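Putative drug/sodium antiporter (PDB 4Z3N) is ClbM, a transporter of the MATE family linked to export of the genotoxin colibactin, which it probably carries across the membrane as an antiporter. Local coordinates at residues 34-39 and 310-315; 169-174 and 227-232; 264-269 and 404-409; 288-293 and 366-371. One frame throughout, in Å; residues are numbered along the deposited sequence.

The four contacts are helix packings in an all-helical membrane protein. Interaction 1 ties helix 28-56, at the start of the chain, to helix 286-322 in the second half, and so spans the two halves. Interaction 2 lies within the first half, both its segments falling between those of interaction 1; the two centres are about 16 Å apart. Interactions 3 and 4 lie within the second half, their centres about 29 Å apart; 288-293 and 366-371 come between the two segments of interaction 3. Helix 286-322 serves both interactions 1 and 4, whose centres are about 35 Å apart. Interactions 2 and 4, with centres about 42 Å apart, sit on opposite sides of the chain's centre.

Interaction 1. Residues 34-39 and 310-315; sequences RMALPM and ATALLT
Met35 begins the contact, touching Ala312 with its CB and Thr315 with its terminal methyl. Its CB rests 3.8 Å from Ala312 CB, and beyond that the chain is straight until chi3 (72°), where the bend turns CE onto the carbon side of Thr315, over CB and CG2. A flexible thioether suits this place because it can follow the surface of the opposite helix. The hydroxyl of Thr315 is taken up by a hydrogen bond with Gln176 O, while its methyl serves the apolar side.

One residue on, Ala36 lies beside Ala312, whose methyl points toward helix 28-56, and their CA atoms come within 5.2 Å. The two methyls meet with CB to CB at 3.9 Å, and their smallness is what lets the segment axes approach to 8.2 Å. At an angle of 136° the segments run in broadly opposite senses. This is alanine-mediated close packing between helix 28-56 and helix 286-322, which belong to the two halves of the MATE transporter, so the contact is part of the junction between those halves. Pro38 has no N-H to give to the preceding turn, and the first helix is kinked there.

Beyond the kink, Met39 turns back to the partner helix. CG is anti to the backbone N (chi1 -174°), and this brings it against the hydroxyl side of Thr311 before the chain bends again at chi2 and chi3. Thr311 OG1 keeps its own polar partner, Ala308 O one turn earlier in helix 286-322, and Met39 also packs on Ile181 and Ile184 of helix 181-204.

Interaction 2. Residues 169-174 and 227-232; sequences GVMMGL and YFIYTL
Met171 and Phe228 mark the nearest backbone approach, CA to CA 6.5 Å, between helix segments whose axes cross at 45° and come no closer than 10.6 Å. So wide a spacing has to be filled by large side chains. Met171 leaves its helix beside the ring of Phe228, and the two slide past each other in opposite directions, the methionine CB oblique to the ring and its CG alongside CB and CD2 of Phe228. Bends at chi2 (-63°) and chi3 then lead the thioether on to Leu232, which it meets at about a right angle, SD to CD2 at 3.9 Å. Met172 approaches the far end of the same ring, with SD 4.3 Å from Phe228 CZ.

Further along, Leu174 and Leu232 reach toward each other tip to tip, CD2 to CD2. Each has CG anti to its backbone N, which sends the branched end out across the gap. Phe175 also meets the ring of Phe228, the planes about 25° apart, while Ala187 of helix 181-204 touches Phe228 as well.

Between segments 169-174 and 227-232, both in the first half, the contact is therefore apolar throughout, held by dispersion and shape, without directional bonds.

Interaction 3. Residues 264-269 and 404-409; sequences MLMQLI and YSVLLT
Ser405 O, a backbone carbonyl, is where several groups of this contact gather. Thr409 N donates to it at 3.2 Å, and Thr409 OG1 lies close by as well. From the other helix, Met266 SD comes to 3.7 Å from Ser405 O. The sulfur also sits 3.5 Å from Thr409 OG1. Met266 reaches this spot by staying extended through chi2 (180°) and bending only at chi3, which lays CE against Ser405 CB; it crosses Thr409 at about a right angle. A methionine suits the place, since its soft sulfur tolerates oxygen neighbours while its carbons remain apolar. Ser405 OG is occupied by a hydrogen bond with Ser393 O of helix 382-399, the helix whose Gln397 also touches Met266.

The axes of segments 264-269 and 404-409 are nearly parallel, 4° apart with a closest approach of 9.9 Å. Their helices, 250-284 and 402-413, belong to the second half of the MATE fold, and both segments lie in predicted transmembrane spans.

Beside the sulfur, the packing is mainly between methyl groups. Ile269 splits its two branches between partners: CG2 meets Thr409 CG2 at 3.9 Å, and CD1 touches Val406 CG1. Val406 in turn presses its other methyl on Met266, CG2 to CG 4.1 Å. The CG methyls of these beta-branched residues stay close to their backbones, filling the groove between side-by-side helices, and Leu265 CD2 touches Val406 CG1 more loosely.

Interaction 4. Residues 288-293 and 366-371; sequences AMAAFT and VAVSDY
The aromatic part of the contact is a CH-pi interaction between Ala288 and Tyr371. The methyl CB stands over one face of the ring, 3.9 Å from its centroid and only 14° off the normal, so the methyl sits above the pi cloud, a little toward its rim. A residue as small as alanine suits this spot because the ring can lie almost on the helix itself, near the backbone N of Ala288. Asp285 fixes the far end of the tyrosine by a hydrogen bond between its OD2 and Tyr371 OH, and Ile432 and Tyr436 of helix 432-453 touch both Ala288 and Tyr371.

The aliphatic contacts follow along the same helix face. Ala291 puts its CB 3.6 Å from Tyr371 CB and also against the carbonyl oxygen of Val368, nestling on the backbone of the second helix. Val368 straddles two alanines: CG2 meets Ala290 CB at 3.8 Å, while CG1, anti to the backbone N (chi1 166°), lies over the backbone of Ala291.

In backbone terms, the segment axes approach to 7.8 Å and cross at -60°, with Ala291 and Val368 bringing their CA atoms within 5.1 Å. Here the first turns of helix 366-379 lean on the early part of helix 286-322, both within the second half of the MATE fold.

Three alanines thus make a low surface on which a valine and a tyrosine ring can settle: the grip across the segments is van der Waals and CH-pi, and a polar anchor of the ring, Asp285, lies just before the first segment.

Interaction 1. Residues 34-39 and 310-315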
loop_
_atom_site.group_PDB
_atom_site.type_symbol
_atom_site.label_atom_id
_atom_site.label_comp_id
_atom_site.label_asym_id
_atom_site.label_seq_id
_atom_site.Cartn_x
_atom_site.Cartn_y
_atom_site.Cartn_z
ATOM N N ARG A 34 -5.545 12.417 14.306
ATOM C CA ARG A 34 -5.100 13.688 13.758
ATOM C C ARG A 34 -3.978 13.470 12.762
ATOM O O ARG A 34 -3.757 14.280 11.866
ATOM C CB ARG A 34 -4.643 14.618 14.860
ATOM C CG ARG A 34 -3.176 14.594 15.058
ATOM C CD ARG A 34 -2.847 15.158 16.420
ATOM N NE ARG A 34 -2.253 16.480 16.321
ATOM C CZ ARG A 34 -1.883 17.197 17.370
ATOM N NH1 ARG A 34 -2.060 16.708 18.595
ATOM N NH2 ARG A 34 -1.341 18.397 17.188
ATOM N N MET A 35 -3.249 12.383 12.947
ATOM C CA MET A 35 -2.223 11.984 12.013
ATOM C C MET A 35 -2.769 11.189 10.841
ATOM O O MET A 35 -2.284 11.327 9.711
ATOM C CB MET A 35 -1.166 11.180 12.739
ATOM C CG MET A 35 -0.372 12.002 13.715
ATOM S SD MET A 35 0.789 10.968 14.589
ATOM C CE MET A 35 1.989 10.624 13.306
ATOM N N ALA A 36 -3.767 10.343 11.100
ATOM C CA ALA A 36 -4.289 9.454 10.053
ATOM C C ALA A 36 -5.266 10.137 9.121
ATOM O O ALA A 36 -5.421 9.696 7.996
ATOM C CB ALA A 36 -4.936 8.234 10.652
ATOM N N LEU A 37 -5.949 11.184 9.579
ATOM C CA LEU A 37 -6.976 11.812 8.735
ATOM C C LEU A 37 -6.389 12.549 7.530
ATOM O O LEU A 37 -6.886 12.390 6.415
ATOM C CB LEU A 37 -7.857 12.762 9.542
ATOM C CG LEU A 37 -9.022 12.141 10.327
ATOM C CD1 LEU A 37 -9.978 13.231 10.774
ATOM C CD2 LEU A 37 -9.765 11.062 9.533
ATOM N N PRO A 38 -5.341 13.366 7.748
ATOM C CA PRO A 38 -4.634 14.005 6.627
ATOM C C PRO A 38 -4.125 12.985 5.628
ATOM O O PRO A 38 -4.132 13.239 4.427
ATOM C CB PRO A 38 -3.456 14.709 7.303
ATOM C CG PRO A 38 -3.909 14.939 8.703
ATOM C CD PRO A 38 -4.814 13.799 9.052
ATOM N N MET A 39 -3.675 11.846 6.150
ATOM C CA MET A 39 -3.128 10.756 5.342
ATOM C C MET A 39 -4.214 10.131 4.483
ATOM O O MET A 39 -3.981 9.764 3.334
ATOM C CB MET A 39 -2.483 9.680 6.226
ATOM C CG MET A 39 -1.770 8.599 5.431
ATOM S SD MET A 39 -0.513 9.228 4.282
ATOM C CE MET A 39 0.792 9.707 5.410
ATOM N N ALA A 310 -2.554 2.818 9.888
ATOM C CA ALA A 310 -1.270 2.132 9.878
ATOM C C ALA A 310 -0.111 3.104 9.752
ATOM O O ALA A 310 0.921 2.942 10.435
ATOM C CB ALA A 310 -1.206 1.106 8.736
ATOM N N THR A 311 -0.257 4.088 8.863
ATOM C CA THR A 311 0.845 5.005 8.599
ATOM C C THR A 311 1.078 5.838 9.851
ATOM O O THR A 311 2.226 6.141 10.187
ATOM C CB THR A 311 0.616 5.979 7.352
ATOM O OG1 THR A 311 -0.469 6.880 7.603
ATOM C CG2 THR A 311 0.393 5.225 6.060
ATOM N N ALA A 312 -0.018 6.175 10.541
ATOM C CA ALA A 312 0.025 7.016 11.742
ATOM C C ALA A 312 0.680 6.265 12.887
ATOM O O ALA A 312 1.350 6.855 13.732
ATOM C CB ALA A 312 -1.376 7.468 12.142
ATOM N N LEU A 313 0.474 4.952 12.880
ATOM C CA LEU A 313 0.915 4.077 13.945
ATOM C C LEU A 313 2.413 3.841 13.874
ATOM O O LEU A 313 3.064 3.656 14.907
ATOM C CB LEU A 313 0.168 2.738 13.890
ATOM C CG LEU A 313 0.612 1.740 14.966
ATOM C CD1 LEU A 313 0.218 2.210 16.387
ATOM C CD2 LEU A 313 0.060 0.379 14.671
ATOM N N LEU A 314 2.951 3.839 12.658
ATOM C CA LEU A 314 4.391 3.687 12.454
ATOM C C LEU A 314 5.172 4.818 13.174
ATOM O O LEU A 314 6.111 4.584 13.944
ATOM C CB LEU A 314 4.719 3.670 10.948
ATOM C CG LEU A 314 6.191 3.377 10.645
ATOM C CD1 LEU A 314 6.358 1.951 10.237
ATOM C CD2 LEU A 314 6.735 4.305 9.589
ATOM N N THR A 315 4.745 6.047 12.928
ATOM C CA THR A 315 5.295 7.202 13.609
ATOM C C THR A 315 5.169 7.168 15.135
ATOM O O THR A 315 6.121 7.519 15.848
ATOM C CB THR A 315 4.621 8.440 13.112
ATOM O OG1 THR A 315 4.493 8.330 11.688
ATOM C CG2 THR A 315 5.444 9.656 13.486
#

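Interaction 2. Residues 169-174 and 227-232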
loop_
_atom_site.group_PDB
_atom_site.type_symbol
_atom_site.label_atom_id
_atom_site.label_comp_id
_atom_site.label_asym_id
_atom_site.label_seq_id
_atom_site.Cartn_x
_atom_site.Cartn_y
_atom_site.Cartn_z
ATOM N N GLY A 169 8.995 8.559 -2.379
ATOM C CA GLY A 169 9.084 7.638 -1.258
ATOM C C GLY A 169 9.936 8.176 -0.115
ATOM O O GLY A 169 9.482 8.248 1.026
ATOM N N VAL A 170 11.172 8.564 -0.425
ATOM C CA VAL A 170 12.043 9.230 0.548
ATOM C C VAL A 170 11.344 10.404 1.275
ATOM O O VAL A 170 11.349 10.477 2.512
ATOM C CB VAL A 170 13.321 9.770 -0.127
ATOM C CG1 VAL A 170 14.165 10.593 0.870
ATOM C CG2 VAL A 170 14.129 8.641 -0.717
ATOM N N MET A 171 10.748 11.304 0.494
ATOM C CA MET A 171 10.085 12.485 1.015
ATOM C C MET A 171 8.892 12.132 1.899
ATOM O O MET A 171 8.757 12.657 3.020
ATOM C CB MET A 171 9.640 13.379 -0.139
ATOM C CG MET A 171 10.786 13.896 -1.008
ATOM S SD MET A 171 11.960 14.968 -0.135
ATOM C CE MET A 171 12.887 13.787 0.835
ATOM N N MET A 172 8.034 11.250 1.387
ATOM C CA MET A 172 6.918 10.715 2.160
ATOM C C MET A 172 7.436 10.144 3.469
ATOM O O MET A 172 6.892 10.434 4.536
ATOM C CB MET A 172 6.178 9.629 1.379
ATOM C CG MET A 172 5.443 10.110 0.125
ATOM S SD MET A 172 3.778 10.671 0.504
ATOM C CE MET A 172 3.094 9.198 1.266
ATOM N N GLY A 173 8.497 9.344 3.381
ATOM C CA GLY A 173 9.105 8.732 4.550
ATOM C C GLY A 173 9.705 9.752 5.507
ATOM O O GLY A 173 9.656 9.597 6.731
ATOM N N LEU A 174 10.261 10.811 4.938
ATOM C CA LEU A 174 10.812 11.896 5.733
ATOM C C LEU A 174 9.726 12.614 6.562
ATOM O O LEU A 174 9.845 12.719 7.783
ATOM C CB LEU A 174 11.546 12.883 4.814
ATOM C CG LEU A 174 12.309 14.018 5.487
ATOM C CD1 LEU A 174 12.965 13.485 6.710
ATOM C CD2 LEU A 174 13.359 14.582 4.553
ATOM N N TYR A 227 7.181 20.504 -4.041
ATOM C CA TYR A 227 6.589 20.972 -2.792
ATOM C C TYR A 227 7.363 20.493 -1.568
ATOM O O TYR A 227 7.576 21.250 -0.616
ATOM C CB TYR A 227 5.139 20.508 -2.681
ATOM C CG TYR A 227 4.383 21.175 -1.566
ATOM C CD1 TYR A 227 4.492 20.720 -0.262
ATOM C CD2 TYR A 227 3.562 22.267 -1.813
ATOM C CE1 TYR A 227 3.808 21.339 0.772
ATOM C CE2 TYR A 227 2.870 22.886 -0.789
ATOM C CZ TYR A 227 2.999 22.415 0.500
ATOM O OH TYR A 227 2.317 23.016 1.527
ATOM N N PHE A 228 7.769 19.227 -1.597
ATOM C CA PHE A 228 8.477 18.618 -0.483
ATOM C C PHE A 228 9.820 19.293 -0.234
ATOM O O PHE A 228 10.122 19.710 0.887
ATOM C CB PHE A 228 8.681 17.129 -0.736
ATOM C CG PHE A 228 7.464 16.297 -0.460
ATOM C CD1 PHE A 228 6.566 16.668 0.525
ATOM C CD2 PHE A 228 7.220 15.135 -1.183
ATOM C CE1 PHE A 228 5.436 15.892 0.779
ATOM C CE2 PHE A 228 6.105 14.357 -0.932
ATOM C CZ PHE A 228 5.208 14.736 0.047
ATOM N N ILE A 229 10.623 19.402 -1.283
ATOM C CA ILE A 229 11.950 19.975 -1.153
ATOM C C ILE A 229 11.886 21.436 -0.723
ATOM O O ILE A 229 12.657 21.858 0.144
ATOM C CB ILE A 229 12.745 19.850 -2.461
ATOM C CG1 ILE A 229 12.931 18.370 -2.825
ATOM C CG2 ILE A 229 14.104 20.537 -2.333
ATOM C CD1 ILE A 229 13.778 18.149 -4.074
ATOM N N TYR A 230 10.965 22.210 -1.292
ATOM C CA TYR A 230 10.829 23.600 -0.850
ATOM C C TYR A 230 10.427 23.661 0.616
ATOM O O TYR A 230 11.037 24.393 1.381
ATOM C CB TYR A 230 9.839 24.378 -1.721
ATOM C CG TYR A 230 10.425 24.705 -3.081
ATOM C CD1 TYR A 230 11.798 24.905 -3.236
ATOM C CD2 TYR A 230 9.617 24.780 -4.218
ATOM C CE1 TYR A 230 12.349 25.185 -4.479
ATOM C CE2 TYR A 230 10.163 25.060 -5.469
ATOM C CZ TYR A 230 11.527 25.262 -5.588
ATOM O OH TYR A 230 12.074 25.540 -6.817
ATOM N N THR A 231 9.419 22.891 1.008
ATOM C CA THR A 231 9.036 22.806 2.415
ATOM C C THR A 231 10.257 22.462 3.245
ATOM O O THR A 231 10.546 23.087 4.267
ATOM C CB THR A 231 7.945 21.740 2.657
ATOM O OG1 THR A 231 6.702 22.183 2.105
ATOM C CG2 THR A 231 7.761 21.481 4.146
ATOM N N LEU A 232 10.991 21.475 2.760
ATOM C CA LEU A 232 12.133 20.914 3.457
ATOM C C LEU A 232 13.290 21.910 3.581
ATOM O O LEU A 232 14.215 21.705 4.362
ATOM C CB LEU A 232 12.576 19.653 2.726
ATOM C CG LEU A 232 13.531 18.681 3.381
ATOM C CD1 LEU A 232 13.208 18.555 4.857
ATOM C CD2 LEU A 232 13.370 17.359 2.662
#

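Interaction 3. Residues 264-269 and 404-409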
loop_
_atom_site.group_PDB
_atom_site.type_symbol
_atom_site.label_atom_id
_atom_site.label_comp_id
_atom_site.label_asym_id
_atom_site.label_seq_id
_atom_site.Cartn_x
_atom_site.Cartn_y
_atom_site.Cartn_z
ATOM N N MET A 264 8.610 -4.575 0.702
ATOM C CA MET A 264 8.471 -5.000 -0.679
ATOM C C MET A 264 8.134 -6.481 -0.752
ATOM O O MET A 264 7.347 -6.915 -1.580
ATOM C CB MET A 264 9.749 -4.712 -1.445
ATOM C CG MET A 264 10.130 -3.272 -1.420
ATOM S SD MET A 264 11.731 -3.106 -2.196
ATOM C CE MET A 264 12.258 -1.482 -1.614
ATOM N N LEU A 265 8.744 -7.254 0.131
ATOM C CA LEU A 265 8.507 -8.674 0.167
ATOM C C LEU A 265 7.048 -8.963 0.520
ATOM O O LEU A 265 6.450 -9.927 0.034
ATOM C CB LEU A 265 9.451 -9.312 1.174
ATOM C CG LEU A 265 9.585 -10.822 1.077
ATOM C CD1 LEU A 265 10.065 -11.206 -0.328
ATOM C CD2 LEU A 265 10.530 -11.312 2.174
ATOM N N MET A 266 6.481 -8.115 1.371
ATOM C CA MET A 266 5.098 -8.251 1.814
ATOM C C MET A 266 4.090 -7.880 0.715
ATOM O O MET A 266 3.036 -8.494 0.616
ATOM C CB MET A 266 4.865 -7.394 3.063
ATOM C CG MET A 266 5.472 -7.990 4.332
ATOM S SD MET A 266 5.220 -6.984 5.824
ATOM C CE MET A 266 6.596 -5.848 5.704
ATOM N N GLN A 267 4.408 -6.868 -0.089
ATOM C CA GLN A 267 3.599 -6.530 -1.251
ATOM C C GLN A 267 3.547 -7.739 -2.164
ATOM O O GLN A 267 2.506 -8.083 -2.740
ATOM C CB GLN A 267 4.194 -5.364 -2.030
ATOM C CG GLN A 267 4.760 -4.272 -1.201
ATOM C CD GLN A 267 3.697 -3.337 -0.733
ATOM O OE1 GLN A 267 2.711 -3.758 -0.121
ATOM N NE2 GLN A 267 3.866 -2.052 -1.040
ATOM N N LEU A 268 4.709 -8.366 -2.301
ATOM C CA LEU A 268 4.872 -9.501 -3.173
ATOM C C LEU A 268 3.943 -10.630 -2.723
ATOM O O LEU A 268 3.106 -11.096 -3.497
ATOM C CB LEU A 268 6.336 -9.928 -3.182
ATOM C CG LEU A 268 6.859 -10.830 -4.292
ATOM C CD1 LEU A 268 6.316 -10.399 -5.655
ATOM C CD2 LEU A 268 8.390 -10.804 -4.273
ATOM N N ILE A 269 4.083 -11.031 -1.462
ATOM C CA ILE A 269 3.259 -12.064 -0.849
ATOM C C ILE A 269 1.761 -11.803 -1.007
ATOM O O ILE A 269 0.970 -12.732 -1.232
ATOM C CB ILE A 269 3.579 -12.195 0.651
ATOM C CG1 ILE A 269 5.012 -12.690 0.846
ATOM C CG2 ILE A 269 2.563 -13.123 1.344
ATOM C CD1 ILE A 269 5.511 -12.586 2.287
ATOM N N TYR A 404 8.820 -10.493 11.892
ATOM C CA TYR A 404 7.474 -10.768 12.377
ATOM C C TYR A 404 6.417 -10.058 11.545
ATOM O O TYR A 404 5.263 -10.458 11.509
ATOM C CB TYR A 404 7.387 -10.415 13.859
ATOM C CG TYR A 404 8.353 -11.261 14.631
ATOM C CD1 TYR A 404 9.661 -10.816 14.874
ATOM C CD2 TYR A 404 7.996 -12.537 15.059
ATOM C CE1 TYR A 404 10.573 -11.609 15.559
ATOM C CE2 TYR A 404 8.901 -13.342 15.738
ATOM C CZ TYR A 404 10.187 -12.869 15.989
ATOM O OH TYR A 404 11.086 -13.661 16.660
ATOM N N SER A 405 6.837 -9.022 10.847
ATOM C CA SER A 405 6.010 -8.405 9.839
ATOM C C SER A 405 5.720 -9.409 8.751
ATOM O O SER A 405 4.570 -9.598 8.369
ATOM C CB SER A 405 6.700 -7.173 9.244
ATOM O OG SER A 405 6.821 -6.161 10.208
ATOM N N VAL A 406 6.772 -10.051 8.253
ATOM C CA VAL A 406 6.627 -11.020 7.171
ATOM C C VAL A 406 5.922 -12.288 7.648
ATOM O O VAL A 406 5.076 -12.830 6.950
ATOM C CB VAL A 406 7.991 -11.370 6.561
ATOM C CG1 VAL A 406 7.854 -12.468 5.494
ATOM C CG2 VAL A 406 8.629 -10.113 5.986
ATOM N N LEU A 407 6.247 -12.729 8.857
ATOM C CA LEU A 407 5.561 -13.857 9.477
ATOM C C LEU A 407 4.036 -13.696 9.493
ATOM O O LEU A 407 3.305 -14.647 9.231
ATOM C CB LEU A 407 6.065 -14.066 10.901
ATOM C CG LEU A 407 5.289 -15.144 11.661
ATOM C CD1 LEU A 407 5.331 -16.511 10.926
ATOM C CD2 LEU A 407 5.762 -15.250 13.131
ATOM N N LEU A 408 3.555 -12.494 9.796
ATOM C CA LEU A 408 2.121 -12.261 9.898
ATOM C C LEU A 408 1.483 -12.161 8.518
ATOM O O LEU A 408 0.351 -12.584 8.306
ATOM C CB LEU A 408 1.844 -11.003 10.721
ATOM C CG LEU A 408 2.069 -11.183 12.229
ATOM C CD1 LEU A 408 2.168 -9.839 12.951
ATOM C CD2 LEU A 408 0.978 -12.052 12.834
ATOM N N THR A 409 2.219 -11.615 7.564
ATOM C CA THR A 409 1.710 -11.525 6.208
ATOM C C THR A 409 1.647 -12.914 5.550
ATOM O O THR A 409 0.740 -13.209 4.772
ATOM C CB THR A 409 2.566 -10.578 5.382
ATOM O OG1 THR A 409 2.604 -9.309 6.042
ATOM C CG2 THR A 409 1.973 -10.391 4.001
#

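Interaction 4. Residues 288-293 and 366-371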
loop_
_atom_site.group_PDB
_atom_site.type_symbol
_atom_site.label_atom_id
_atom_site.label_comp_id
_atom_site.label_asym_id
_atom_site.label_seq_id
_atom_site.Cartn_x
_atom_site.Cartn_y
_atom_site.Cartn_z
ATOM N N ALA A 288 -17.060 -16.394 -11.352
ATOM C CA ALA A 288 -16.493 -15.980 -10.073
ATOM C C ALA A 288 -15.245 -15.113 -10.280
ATOM O O ALA A 288 -14.977 -14.180 -9.509
ATOM C CB ALA A 288 -16.170 -17.189 -9.225
ATOM N N MET A 289 -14.489 -15.410 -11.333
ATOM C CA MET A 289 -13.323 -14.602 -11.653
ATOM C C MET A 289 -13.754 -13.226 -12.149
ATOM O O MET A 289 -13.128 -12.223 -11.807
ATOM C CB MET A 289 -12.438 -15.298 -12.687
ATOM C CG MET A 289 -11.200 -14.500 -13.058
ATOM S SD MET A 289 -10.070 -14.265 -11.663
ATOM C CE MET A 289 -10.052 -12.480 -11.546
ATOM N N ALA A 290 -14.829 -13.178 -12.938
ATOM C CA ALA A 290 -15.423 -11.904 -13.333
ATOM C C ALA A 290 -16.026 -11.145 -12.130
ATOM O O ALA A 290 -15.911 -9.913 -12.044
ATOM C CB ALA A 290 -16.474 -12.121 -14.402
ATOM N N ALA A 291 -16.658 -11.874 -11.207
ATOM C CA ALA A 291 -17.212 -11.259 -9.989
ATOM C C ALA A 291 -16.137 -10.510 -9.179
ATOM O O ALA A 291 -16.311 -9.345 -8.816
ATOM C CB ALA A 291 -17.888 -12.313 -9.118
ATOM N N PHE A 292 -15.030 -11.193 -8.913
ATOM C CA PHE A 292 -13.885 -10.625 -8.211
ATOM C C PHE A 292 -13.363 -9.366 -8.888
ATOM O O PHE A 292 -12.945 -8.432 -8.218
ATOM C CB PHE A 292 -12.776 -11.677 -8.117
ATOM C CG PHE A 292 -11.584 -11.257 -7.316
ATOM C CD1 PHE A 292 -11.714 -10.422 -6.227
ATOM C CD2 PHE A 292 -10.323 -11.730 -7.648
ATOM C CE1 PHE A 292 -10.599 -10.055 -5.480
ATOM C CE2 PHE A 292 -9.205 -11.367 -6.913
ATOM C CZ PHE A 292 -9.343 -10.527 -5.829
ATOM N N THR A 293 -13.383 -9.339 -10.216
ATOM C CA THR A 293 -12.941 -8.150 -10.939
ATOM C C THR A 293 -13.829 -6.948 -10.593
ATOM O O THR A 293 -13.372 -5.812 -10.573
ATOM C CB THR A 293 -12.940 -8.368 -12.480
ATOM O OG1 THR A 293 -12.049 -9.437 -12.825
ATOM C CG2 THR A 293 -12.485 -7.110 -13.184
ATOM N N VAL A 366 -26.102 -12.891 -14.523
ATOM C CA VAL A 366 -26.569 -12.932 -13.138
ATOM C C VAL A 366 -25.733 -13.880 -12.291
ATOM O O VAL A 366 -25.673 -13.746 -11.069
ATOM C CB VAL A 366 -28.057 -13.308 -13.048
ATOM C CG1 VAL A 366 -28.816 -12.593 -14.136
ATOM C CG2 VAL A 366 -28.246 -14.800 -13.152
ATOM N N ALA A 367 -25.079 -14.830 -12.942
ATOM C CA ALA A 367 -24.108 -15.661 -12.253
ATOM C C ALA A 367 -22.957 -14.780 -11.740
ATOM O O ALA A 367 -22.420 -15.027 -10.655
ATOM C CB ALA A 367 -23.585 -16.754 -13.167
ATOM N N VAL A 368 -22.589 -13.754 -12.510
ATOM C CA VAL A 368 -21.508 -12.878 -12.098
ATOM C C VAL A 368 -21.903 -11.963 -10.932
ATOM O O VAL A 368 -21.105 -11.753 -10.020
ATOM C CB VAL A 368 -20.990 -12.023 -13.264
ATOM C CG1 VAL A 368 -20.102 -10.868 -12.743
ATOM C CG2 VAL A 368 -20.220 -12.896 -14.230
ATOM N N SER A 369 -23.122 -11.436 -10.939
ATOM C CA SER A 369 -23.556 -10.590 -9.834
ATOM C C SER A 369 -23.947 -11.456 -8.626
ATOM O O SER A 369 -23.916 -10.998 -7.486
ATOM C CB SER A 369 -24.719 -9.683 -10.252
ATOM O OG SER A 369 -25.958 -10.311 -9.975
ATOM N N ASP A 370 -24.292 -12.715 -8.867
ATOM C CA ASP A 370 -24.551 -13.629 -7.756
ATOM C C ASP A 370 -23.270 -14.008 -7.019
ATOM O O ASP A 370 -23.230 -14.048 -5.789
ATOM C CB ASP A 370 -25.258 -14.895 -8.238
ATOM C CG ASP A 370 -26.747 -14.709 -8.358
ATOM O OD1 ASP A 370 -27.248 -13.624 -7.970
ATOM O OD2 ASP A 370 -27.420 -15.648 -8.826
ATOM N N TYR A 371 -22.223 -14.295 -7.781
ATOM C CA TYR A 371 -20.947 -14.653 -7.194
ATOM C C TYR A 371 -20.376 -13.485 -6.397
ATOM O O TYR A 371 -19.806 -13.672 -5.318
ATOM C CB TYR A 371 -19.968 -15.071 -8.280
ATOM C CG TYR A 371 -19.978 -16.543 -8.588
ATOM C CD1 TYR A 371 -20.042 -17.483 -7.575
ATOM C CD2 TYR A 371 -19.907 -16.997 -9.905
ATOM C CE1 TYR A 371 -20.043 -18.843 -7.863
ATOM C CE2 TYR A 371 -19.899 -18.355 -10.203
ATOM C CZ TYR A 371 -19.974 -19.272 -9.178
ATOM O OH TYR A 371 -19.971 -20.626 -9.458
#